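Local coordinates for protein proteophosphoglycan (PDB 2RE3) that is of unknown function but, as a DUF1285 family member with a fold of repeated structural motifs, is possibly involved in signal transduction, at residues V123-M132 with L176-M186. Sequence-based numbering, arbitrary orientation.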
loop_
_atom_site.group_PDB
_atom_site.type_symbol
_atom_site.label_atom_id
_atom_site.label_comp_id
_atom_site.label_asym_id
_atom_site.label_seq_id
_atom_site.Cartn_x
_atom_site.Cartn_y
_atom_site.Cartn_z
ATOM N N VAL A 123 2.610 -6.730 -9.116
ATOM C CA VAL A 123 2.361 -6.648 -10.540
ATOM C C VAL A 123 0.935 -6.161 -10.734
ATOM O O VAL A 123 -0.022 -6.854 -10.330
ATOM C CB VAL A 123 2.496 -8.029 -11.179
ATOM C CG1 VAL A 123 1.944 -8.024 -12.612
ATOM C CG2 VAL A 123 3.959 -8.522 -11.103
ATOM N N ALA A 124 0.767 -4.978 -11.324
ATOM C CA ALA A 124 -0.591 -4.444 -11.521
ATOM C C ALA A 124 -1.392 -5.282 -12.524
ATOM O O ALA A 124 -0.894 -5.710 -13.561
ATOM C CB ALA A 124 -0.575 -2.958 -11.936
ATOM N N GLY A 125 -2.641 -5.520 -12.198
ATOM C CA GLY A 125 -3.504 -6.354 -13.033
ATOM C C GLY A 125 -4.771 -6.646 -12.265
ATOM O O GLY A 125 -5.013 -6.076 -11.211
ATOM N N GLU A 126 -5.574 -7.560 -12.763
ATOM C CA GLU A 126 -6.823 -7.857 -12.095
ATOM C C GLU A 126 -6.643 -8.288 -10.644
ATOM O O GLU A 126 -7.397 -7.856 -9.795
ATOM C CB GLU A 126 -7.597 -8.896 -12.866
ATOM C CG GLU A 126 -9.038 -8.951 -12.464
ATOM C CD GLU A 126 -9.766 -9.959 -13.297
ATOM O OE1 GLU A 126 -10.162 -9.583 -14.420
ATOM O OE2 GLU A 126 -9.885 -11.128 -12.841
ATOM N N GLY A 127 -5.644 -9.119 -10.366
ATOM C CA GLY A 127 -5.352 -9.557 -8.984
ATOM C C GLY A 127 -4.883 -8.418 -8.067
ATOM O O GLY A 127 -5.149 -8.415 -6.852
ATOM N N ASN A 128 -4.172 -7.453 -8.651
ATOM C CA ASN A 128 -3.715 -6.296 -7.933
ATOM C C ASN A 128 -4.139 -5.023 -8.704
ATOM O O ASN A 128 -3.326 -4.415 -9.433
ATOM C CB ASN A 128 -2.213 -6.359 -7.808
ATOM C CG ASN A 128 -1.734 -7.538 -7.004
ATOM O OD1 ASN A 128 -2.145 -7.762 -5.862
ATOM N ND2 ASN A 128 -0.837 -8.284 -7.583
ATOM N N PRO A 129 -5.418 -4.624 -8.583
ATOM C CA PRO A 129 -5.866 -3.532 -9.445
ATOM C C PRO A 129 -5.353 -2.188 -8.996
ATOM O O PRO A 129 -4.990 -2.029 -7.829
ATOM C CB PRO A 129 -7.384 -3.593 -9.342
ATOM C CG PRO A 129 -7.652 -4.180 -8.024
ATOM C CD PRO A 129 -6.503 -5.124 -7.732
ATOM N N ILE A 130 -5.284 -1.268 -9.956
ATOM C CA ILE A 130 -5.031 0.151 -9.720
ATOM C C ILE A 130 -6.384 0.816 -9.539
ATOM O O ILE A 130 -7.287 0.567 -10.303
ATOM C CB ILE A 130 -4.296 0.794 -10.906
ATOM C CG1 ILE A 130 -2.933 0.116 -11.068
ATOM C CG2 ILE A 130 -4.126 2.281 -10.678
ATOM C CD1 ILE A 130 -2.236 0.362 -12.386
ATOM N N ARG A 131 -6.532 1.651 -8.526
ATOM C CA ARG A 131 -7.815 2.305 -8.230
ATOM C C ARG A 131 -7.601 3.795 -8.336
ATOM O O ARG A 131 -6.507 4.262 -8.056
ATOM C CB ARG A 131 -8.195 1.933 -6.802
ATOM C CG ARG A 131 -9.238 2.783 -6.160
ATOM C CD ARG A 131 -9.829 2.078 -4.963
ATOM N NE ARG A 131 -8.934 2.091 -3.800
ATOM C CZ ARG A 131 -8.857 3.082 -2.909
ATOM N NH1 ARG A 131 -9.586 4.190 -3.022
ATOM N NH2 ARG A 131 -8.024 2.978 -1.889
HETATM N N MSE A 132 -8.627 4.531 -8.769
HETATM C CA MSE A 132 -8.588 6.003 -8.749
HETATM C C MSE A 132 -9.303 6.507 -7.509
HETATM O O MSE A 132 -10.379 6.018 -7.185
HETATM C CB MSE A 132 -9.176 6.650 -10.043
HETATM C CG MSE A 132 -10.594 6.243 -10.536
HETATM SE SE MSE A 132 -11.329 7.340 -12.071
HETATM C CE MSE A 132 -13.106 6.560 -11.945
ATOM N N LEU A 176 -4.679 3.308 -17.233
ATOM C CA LEU A 176 -3.476 2.468 -17.391
ATOM C C LEU A 176 -3.833 1.037 -17.758
ATOM O O LEU A 176 -4.707 0.446 -17.144
ATOM C CB LEU A 176 -2.624 2.512 -16.110
ATOM C CG LEU A 176 -1.983 3.889 -15.842
ATOM C CD1 LEU A 176 -1.422 3.939 -14.470
ATOM C CD2 LEU A 176 -0.921 4.180 -16.852
ATOM N N TRP A 177 -3.207 0.529 -18.820
ATOM C CA TRP A 177 -3.250 -0.878 -19.148
ATOM C C TRP A 177 -2.164 -1.569 -18.369
ATOM O O TRP A 177 -1.025 -1.131 -18.407
ATOM C CB TRP A 177 -2.987 -1.098 -20.627
ATOM C CG TRP A 177 -4.174 -0.827 -21.492
ATOM C CD1 TRP A 177 -4.446 0.324 -22.166
ATOM C CD2 TRP A 177 -5.251 -1.716 -21.760
ATOM N NE1 TRP A 177 -5.627 0.209 -22.840
ATOM C CE2 TRP A 177 -6.152 -1.034 -22.607
ATOM C CE3 TRP A 177 -5.545 -3.029 -21.371
ATOM C CZ2 TRP A 177 -7.326 -1.627 -23.100
ATOM C CZ3 TRP A 177 -6.718 -3.628 -21.863
ATOM C CH2 TRP A 177 -7.591 -2.920 -22.718
ATOM N N SER A 178 -2.506 -2.624 -17.634
ATOM C CA SER A 178 -1.490 -3.530 -17.089
ATOM C C SER A 178 -1.983 -4.953 -17.133
ATOM O O SER A 178 -3.133 -5.206 -16.811
ATOM C CB SER A 178 -1.127 -3.156 -15.658
ATOM O OG SER A 178 -0.049 -3.955 -15.194
ATOM N N SER A 179 -1.123 -5.881 -17.530
ATOM C CA SER A 179 -1.453 -7.328 -17.506
ATOM C C SER A 179 -2.739 -7.652 -18.245
ATOM O O SER A 179 -3.475 -8.521 -17.807
ATOM C CB SER A 179 -1.596 -7.879 -16.071
ATOM O OG SER A 179 -0.433 -7.675 -15.303
ATOM N N GLY A 180 -3.039 -6.938 -19.327
ATOM C CA GLY A 180 -4.273 -7.188 -20.082
ATOM C C GLY A 180 -5.563 -6.578 -19.564
ATOM O O GLY A 180 -6.618 -6.825 -20.142
ATOM N N SER A 181 -5.502 -5.787 -18.489
ATOM C CA SER A 181 -6.685 -5.150 -17.913
ATOM C C SER A 181 -6.516 -3.633 -17.919
ATOM O O SER A 181 -5.400 -3.119 -17.884
ATOM C CB SER A 181 -6.903 -5.638 -16.477
ATOM O OG SER A 181 -7.344 -6.978 -16.432
ATOM N N PHE A 182 -7.624 -2.914 -17.983
ATOM C CA PHE A 182 -7.582 -1.469 -18.095
ATOM C C PHE A 182 -8.141 -0.778 -16.859
ATOM O O PHE A 182 -9.282 -1.013 -16.465
ATOM C CB PHE A 182 -8.371 -1.002 -19.315
ATOM C CG PHE A 182 -8.326 0.476 -19.504
ATOM C CD1 PHE A 182 -7.170 1.085 -19.966
ATOM C CD2 PHE A 182 -9.406 1.265 -19.144
ATOM C CE1 PHE A 182 -7.101 2.424 -20.085
ATOM C CE2 PHE A 182 -9.351 2.639 -19.295
ATOM C CZ PHE A 182 -8.204 3.219 -19.761
ATOM N N PHE A 183 -7.355 0.121 -16.284
ATOM C CA PHE A 183 -7.728 0.791 -15.054
ATOM C C PHE A 183 -7.951 2.280 -15.258
ATOM O O PHE A 183 -7.006 3.054 -15.449
ATOM C CB PHE A 183 -6.673 0.513 -14.019
ATOM C CG PHE A 183 -6.455 -0.941 -13.809
ATOM C CD1 PHE A 183 -7.306 -1.661 -12.989
ATOM C CD2 PHE A 183 -5.450 -1.616 -14.502
ATOM C CE1 PHE A 183 -7.142 -3.036 -12.847
ATOM C CE2 PHE A 183 -5.271 -2.996 -14.336
ATOM C CZ PHE A 183 -6.094 -3.696 -13.505
ATOM N N PRO A 184 -9.218 2.683 -15.232
ATOM C CA PRO A 184 -9.512 4.079 -15.380
ATOM C C PRO A 184 -9.021 4.866 -14.201
ATOM O O PRO A 184 -9.086 4.401 -13.051
ATOM C CB PRO A 184 -11.041 4.124 -15.442
ATOM C CG PRO A 184 -11.483 2.732 -15.764
ATOM C CD PRO A 184 -10.436 1.870 -15.110
ATOM N N LEU A 185 -8.566 6.071 -14.510
ATOM C CA LEU A 185 -7.992 6.981 -13.550
ATOM C C LEU A 185 -8.742 8.320 -13.475
ATOM O O LEU A 185 -8.764 8.955 -12.425
ATOM C CB LEU A 185 -6.533 7.253 -13.921
ATOM C CG LEU A 185 -5.431 6.273 -13.550
ATOM C CD1 LEU A 185 -4.070 6.950 -13.763
ATOM C CD2 LEU A 185 -5.582 5.784 -12.119
HETATM N N MSE A 186 -9.302 8.784 -14.596
HETATM C CA MSE A 186 -10.017 10.062 -14.643
HETATM C C MSE A 186 -10.675 10.181 -16.018
HETATM O O MSE A 186 -10.288 9.494 -16.951
HETATM C CB MSE A 186 -9.052 11.230 -14.374
HETATM C CG MSE A 186 -8.363 11.797 -15.636
HETATM SE SE MSE A 186 -6.682 12.762 -15.375
HETATM C CE MSE A 186 -5.723 11.237 -14.623
HETATM O O HOH W 1 -5.146 -8.276 -15.779
HETATM O O HOH W 2 -9.031 2.049 -12.039
#
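With chi1 at -56°, F183 holds CG beside its own backbone N and sends its ring into the curve of 124-130, while S178 turns OG anti to its backbone N (chi1 -174°), which brings the hydroxyl within hydrogen-bonding reach of A124 O. The ring is gripped from several directions. I130 N lies above one face, nearer the ring's border than its centre, and the I130 side chain packs against the root of the ring, CB to F183 CB 3.9 Å. P129 CB comes in obliquely, 3.6 Å from F183 CE1, and the far edge meets backbone, with F183 CZ 3.5 Å from G125 C and E126 N close to the ring plane. Replacing F183 by an alanine would remove the ring, and a gap would probably open inside the bend, leaving P129 and I130 without an aromatic partner.

At the hairpin end A124 O accepts two hydrogen bonds. S179 OG donates at 2.7 Å to A124 O, with a C=O...O angle of 152°; S178 OG, 2.5 Å from the same A124 O, approaches from above the carbonyl plane. A separate water accepts from E126 N, donates to S179 O and also bonds S181 OG. Another water donates to both I130 O and P184 O. Further along, I130 CG2 meets L185 CD2 at 4.1 Å.

The hairpin turns through a type I' turn from S178 to S181, and its strands, 173-178 and 181-185, belong to a three-stranded antiparallel sheet. Against them lies the connection between 121-123 and 130-131, the two outermost strands of a six-stranded mixed sheet; S178 OG also makes a hydrogen bond with L112 N on strand 111-116, and R131 forms a salt bridge with E152 on strand 151-155.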